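Local coordinates for protein alpha-glucosidase (Pseudoalteromonas sp. K8, PDB 5HQA) that is a family 97 glycoside hydrolase that acts on alpha-glucosides with a calcium ion in its active site and is activated by chloride, at residues L38-F48 with Y112-I123. Sequence-based numbering, arbitrary orientation.
Sequences LGFEFKQHAPF and YEVPKQAGLNNI
Tyr112 reaches across from strand 107-114 to strand 30-42 and meets it with both hydroxyl and ring. Gly39 N donates to Tyr112 OH (2.9 Å, N-H...O angle 152°), and Thr130 OG1 also bonds this hydroxyl, so the one polar atom of a buried tyrosine is gripped from two strands. Glycine suits position 39: with its backbone angles a CB would jam against the preceding carbonyl and clash with Phe48 O. Leu38 CD2 flanks Tyr112 OH at 3.5 Å. Phe40 makes an edge-to-face pair with Tyr112, its CE2 and CZ lying over one face of the tyrosine; the centroids are 4.5 Å apart and the planes inclined at 53°. Val114 divides its branches: CG2, beside the backbone N, meets Phe40 CE2, while CG1, anti to that N, meets the edge of the Phe48 ring at CE2, a fit suited to a beta-branched residue. Further along strand 30-42 the apolar contact continues with Phe42, whose CE1 touches Ile123 CD1 at 3.7 Å, a long branched chain against a ring.

Toward the surface the contact turns polar. His45, with CG anti to its backbone nitrogen (chi1 -160°), drops its ring toward the type II turn Gln117-Leu120. ND1 donates to Ala46 O on a lone pair in the carbonyl plane, fixing the ring's rotation, and NE2 hydrogen-bonds a water (2.7 Å) that donates to Ala118 O. Leu120 CD1 lies over one ring face, and Gly119, whose positive phi fits the turn, brings its O to the edge.

The contact lies in the N-terminal domain, away from the calcium site, where two antiparallel sheets form a beta-sandwich: strand 30-42 pairs with 122-134, strand 107-114 with 95-104 and 224-234, and Tyr112, Phe40 and Val114 pack between the sheets with Phe224, which also touches Ile123.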
loop_
_atom_site.group_PDB
_atom_site.type_symbol
_atom_site.label_atom_id
_atom_site.label_comp_id
_atom_site.label_asym_id
_atom_site.label_seq_id
_atom_site.Cartn_x
_atom_site.Cartn_y
_atom_site.Cartn_z
ATOM N N LEU A 38 7.727 -8.279 -25.746
ATOM C CA LEU A 38 6.490 -8.868 -25.247
ATOM C C LEU A 38 6.505 -10.362 -25.541
ATOM O O LEU A 38 7.036 -10.785 -26.573
ATOM C CB LEU A 38 5.265 -8.243 -25.926
ATOM C CG LEU A 38 5.144 -6.727 -25.768
ATOM C CD1 LEU A 38 4.121 -6.173 -26.751
ATOM C CD2 LEU A 38 4.771 -6.372 -24.343
ATOM N N GLY A 39 5.921 -11.166 -24.651
ATOM C CA GLY A 39 5.769 -12.584 -24.934
ATOM C C GLY A 39 5.883 -13.455 -23.692
ATOM O O GLY A 39 5.896 -12.965 -22.565
ATOM N N PHE A 40 5.954 -14.772 -23.939
ATOM C CA PHE A 40 5.977 -15.795 -22.894
ATOM C C PHE A 40 6.874 -16.959 -23.293
ATOM O O PHE A 40 6.971 -17.314 -24.471
ATOM C CB PHE A 40 4.595 -16.414 -22.616
ATOM C CG PHE A 40 3.557 -15.438 -22.163
ATOM C CD1 PHE A 40 3.492 -15.041 -20.837
ATOM C CD2 PHE A 40 2.623 -14.946 -23.055
ATOM C CE1 PHE A 40 2.512 -14.140 -20.414
ATOM C CE2 PHE A 40 1.641 -14.042 -22.641
ATOM C CZ PHE A 40 1.589 -13.641 -21.322
ATOM N N GLU A 41 7.485 -17.583 -22.281
ATOM C CA GLU A 41 8.015 -18.937 -22.373
ATOM C C GLU A 41 7.271 -19.826 -21.385
ATOM O O GLU A 41 6.864 -19.373 -20.307
ATOM C CB GLU A 41 9.525 -18.975 -22.089
ATOM C CG GLU A 41 10.320 -18.229 -23.141
ATOM C CD GLU A 41 11.818 -18.271 -22.908
ATOM O OE1 GLU A 41 12.266 -18.909 -21.930
ATOM O OE2 GLU A 41 12.551 -17.663 -23.715
ATOM N N PHE A 42 7.102 -21.099 -21.758
ATOM C CA PHE A 42 6.347 -22.079 -20.988
ATOM C C PHE A 42 7.235 -23.274 -20.690
ATOM O O PHE A 42 8.249 -23.495 -21.354
ATOM C CB PHE A 42 5.105 -22.570 -21.744
ATOM C CG PHE A 42 4.228 -21.467 -22.255
ATOM C CD1 PHE A 42 3.289 -20.877 -21.430
ATOM C CD2 PHE A 42 4.333 -21.035 -23.571
ATOM C CE1 PHE A 42 2.468 -19.860 -21.906
ATOM C CE2 PHE A 42 3.520 -20.015 -24.052
ATOM C CZ PHE A 42 2.587 -19.430 -23.218
ATOM N N LYS A 43 6.830 -24.062 -19.695
ATOM C CA LYS A 43 7.602 -25.247 -19.352
ATOM C C LYS A 43 7.616 -26.235 -20.508
ATOM O O LYS A 43 8.668 -26.783 -20.862
ATOM C CB LYS A 43 7.040 -25.906 -18.095
ATOM C CG LYS A 43 7.739 -27.206 -17.752
ATOM C CD LYS A 43 7.194 -27.814 -16.479
ATOM C CE LYS A 43 7.725 -29.219 -16.302
ATOM N NZ LYS A 43 6.917 -29.953 -15.294
ATOM N N GLN A 44 6.460 -26.465 -21.114
ATOM C CA GLN A 44 6.340 -27.454 -22.174
ATOM C C GLN A 44 5.811 -26.872 -23.473
ATOM O O GLN A 44 6.312 -27.209 -24.547
ATOM C CB GLN A 44 5.436 -28.607 -21.702
ATOM C CG GLN A 44 5.257 -29.714 -22.721
ATOM C CD GLN A 44 6.576 -30.352 -23.150
ATOM O OE1 GLN A 44 7.445 -30.637 -22.319
ATOM N NE2 GLN A 44 6.730 -30.572 -24.459
ATOM N N HIS A 45 4.816 -26.001 -23.404
ATOM C CA HIS A 45 4.278 -25.372 -24.599
ATOM C C HIS A 45 5.371 -24.610 -25.347
ATOM O O HIS A 45 6.331 -24.111 -24.751
ATOM C CB HIS A 45 3.145 -24.423 -24.203
ATOM C CG HIS A 45 2.218 -24.090 -25.324
ATOM N ND1 HIS A 45 2.506 -23.123 -26.265
ATOM C CD2 HIS A 45 1.005 -24.594 -25.658
ATOM C CE1 HIS A 45 1.508 -23.045 -27.129
ATOM N NE2 HIS A 45 0.588 -23.929 -26.785
ATOM N N ALA A 46 5.227 -24.537 -26.673
ATOM C CA ALA A 46 6.146 -23.746 -27.485
ATOM C C ALA A 46 6.026 -22.262 -27.123
ATOM O O ALA A 46 4.953 -21.800 -26.718
ATOM C CB ALA A 46 5.854 -23.950 -28.971
ATOM N N PRO A 47 7.109 -21.489 -27.258
ATOM C CA PRO A 47 7.088 -20.103 -26.768
ATOM C C PRO A 47 6.232 -19.170 -27.615
ATOM O O PRO A 47 6.014 -19.387 -28.811
ATOM C CB PRO A 47 8.565 -19.688 -26.821
ATOM C CG PRO A 47 9.162 -20.557 -27.871
ATOM C CD PRO A 47 8.446 -21.878 -27.745
ATOM N N PHE A 48 5.736 -18.113 -26.970
ATOM C CA PHE A 48 5.136 -16.973 -27.670
ATOM C C PHE A 48 6.203 -15.886 -27.688
ATOM O O PHE A 48 6.255 -15.018 -26.822
ATOM C CB PHE A 48 3.865 -16.486 -26.972
ATOM C CG PHE A 48 2.656 -17.348 -27.207
ATOM C CD1 PHE A 48 2.740 -18.520 -27.940
ATOM C CD2 PHE A 48 1.422 -16.972 -26.697
ATOM C CE1 PHE A 48 1.614 -19.312 -28.157
ATOM C CE2 PHE A 48 0.296 -17.753 -26.916
ATOM C CZ PHE A 48 0.394 -18.924 -27.645
ATOM N N TYR A 112 -1.806 -8.869 -21.395
ATOM C CA TYR A 112 -1.957 -9.870 -22.438
ATOM C C TYR A 112 -3.304 -10.545 -22.292
ATOM O O TYR A 112 -3.770 -10.788 -21.174
ATOM C CB TYR A 112 -0.880 -10.937 -22.337
ATOM C CG TYR A 112 0.556 -10.483 -22.435
ATOM C CD1 TYR A 112 1.204 -9.888 -21.352
ATOM C CD2 TYR A 112 1.291 -10.718 -23.596
ATOM C CE1 TYR A 112 2.548 -9.519 -21.434
ATOM C CE2 TYR A 112 2.618 -10.350 -23.689
ATOM C CZ TYR A 112 3.246 -9.760 -22.604
ATOM O OH TYR A 112 4.575 -9.415 -22.716
ATOM N N GLU A 113 -3.916 -10.869 -23.422
ATOM C CA GLU A 113 -5.139 -11.662 -23.453
ATOM C C GLU A 113 -4.891 -12.804 -24.425
ATOM O O GLU A 113 -4.805 -12.588 -25.638
ATOM C CB GLU A 113 -6.347 -10.805 -23.845
ATOM C CG GLU A 113 -6.597 -9.706 -22.808
ATOM C CD GLU A 113 -7.691 -8.720 -23.192
ATOM O OE1 GLU A 113 -8.357 -8.922 -24.234
ATOM O OE2 GLU A 113 -7.877 -7.730 -22.438
ATOM N N VAL A 114 -4.709 -14.004 -23.886
ATOM C CA VAL A 114 -4.403 -15.188 -24.680
ATOM C C VAL A 114 -5.700 -15.975 -24.850
ATOM O O VAL A 114 -6.230 -16.494 -23.856
ATOM C CB VAL A 114 -3.315 -16.048 -24.029
ATOM C CG1 VAL A 114 -3.012 -17.249 -24.919
ATOM C CG2 VAL A 114 -2.069 -15.219 -23.818
ATOM N N PRO A 115 -6.226 -16.095 -26.060
ATOM C CA PRO A 115 -7.534 -16.721 -26.252
ATOM C C PRO A 115 -7.428 -18.236 -26.329
ATOM O O PRO A 115 -6.353 -18.811 -26.492
ATOM C CB PRO A 115 -7.974 -16.149 -27.599
ATOM C CG PRO A 115 -6.672 -16.088 -28.368
ATOM C CD PRO A 115 -5.641 -15.639 -27.333
ATOM N N LYS A 116 -8.592 -18.877 -26.247
ATOM C CA LYS A 116 -8.687 -20.305 -26.517
ATOM C C LYS A 116 -8.108 -20.620 -27.892
ATOM O O LYS A 116 -8.406 -19.935 -28.876
ATOM C CB LYS A 116 -10.151 -20.749 -26.440
ATOM C CG LYS A 116 -10.380 -22.224 -26.737
ATOM C CD LYS A 116 -11.864 -22.552 -26.703
ATOM C CE LYS A 116 -12.117 -24.008 -27.030
ATOM N NZ LYS A 116 -13.581 -24.267 -27.136
ATOM N N GLN A 117 -7.259 -21.647 -27.950
ATOM C CA GLN A 117 -6.662 -22.060 -29.213
ATOM C C GLN A 117 -6.142 -23.481 -29.081
ATOM O O GLN A 117 -5.809 -23.942 -27.987
ATOM C CB GLN A 117 -5.528 -21.126 -29.635
ATOM C CG GLN A 117 -4.430 -20.993 -28.612
ATOM C CD GLN A 117 -3.588 -19.770 -28.876
ATOM O OE1 GLN A 117 -2.705 -19.785 -29.734
ATOM N NE2 GLN A 117 -3.874 -18.688 -28.159
ATOM N N ALA A 118 -6.057 -24.156 -30.226
ATOM C CA ALA A 118 -5.666 -25.558 -30.253
ATOM C C ALA A 118 -4.296 -25.750 -29.613
ATOM O O ALA A 118 -3.355 -25.003 -29.894
ATOM C CB ALA A 118 -5.664 -26.064 -31.696
ATOM N N GLY A 119 -4.198 -26.741 -28.725
ATOM C CA GLY A 119 -2.958 -27.055 -28.048
ATOM C C GLY A 119 -2.644 -26.210 -26.834
ATOM O O GLY A 119 -1.613 -26.447 -26.192
ATOM N N LEU A 120 -3.483 -25.228 -26.500
ATOM C CA LEU A 120 -3.303 -24.407 -25.298
ATOM C C LEU A 120 -4.174 -25.007 -24.202
ATOM O O LEU A 120 -5.323 -24.612 -24.012
ATOM C CB LEU A 120 -3.672 -22.950 -25.551
ATOM C CG LEU A 120 -3.306 -22.022 -24.386
ATOM C CD1 LEU A 120 -1.816 -21.716 -24.421
ATOM C CD2 LEU A 120 -4.135 -20.743 -24.398
ATOM N N ASN A 121 -3.618 -25.975 -23.478
ATOM C CA ASN A 121 -4.380 -26.684 -22.461
ATOM C C ASN A 121 -3.824 -26.339 -21.086
ATOM O O ASN A 121 -3.826 -25.166 -20.699
ATOM C CB ASN A 121 -4.348 -28.179 -22.749
ATOM C CG ASN A 121 -4.808 -28.483 -24.158
ATOM O OD1 ASN A 121 -5.896 -28.061 -24.563
ATOM N ND2 ASN A 121 -3.964 -29.169 -24.934
ATOM N N ASN A 122 -3.347 -27.325 -20.337
ATOM C CA ASN A 122 -2.754 -27.040 -19.035
ATOM C C ASN A 122 -1.354 -26.512 -19.274
ATOM O O ASN A 122 -0.480 -27.251 -19.735
ATOM C CB ASN A 122 -2.734 -28.286 -18.160
ATOM C CG ASN A 122 -4.117 -28.770 -17.831
ATOM O OD1 ASN A 122 -4.957 -28.008 -17.346
ATOM N ND2 ASN A 122 -4.381 -30.036 -18.124
ATOM N N ILE A 123 -1.135 -25.235 -18.992
ATOM C CA ILE A 123 0.157 -24.641 -19.294
ATOM C C ILE A 123 0.767 -24.097 -18.015
ATOM O O ILE A 123 0.084 -23.830 -17.023
ATOM C CB ILE A 123 0.070 -23.548 -20.381
ATOM C CG1 ILE A 123 -0.880 -22.437 -19.969
ATOM C CG2 ILE A 123 -0.383 -24.144 -21.705
ATOM C CD1 ILE A 123 -0.160 -21.197 -19.592
HETATM O O HOH W 1 -1.383 -23.793 -28.604
#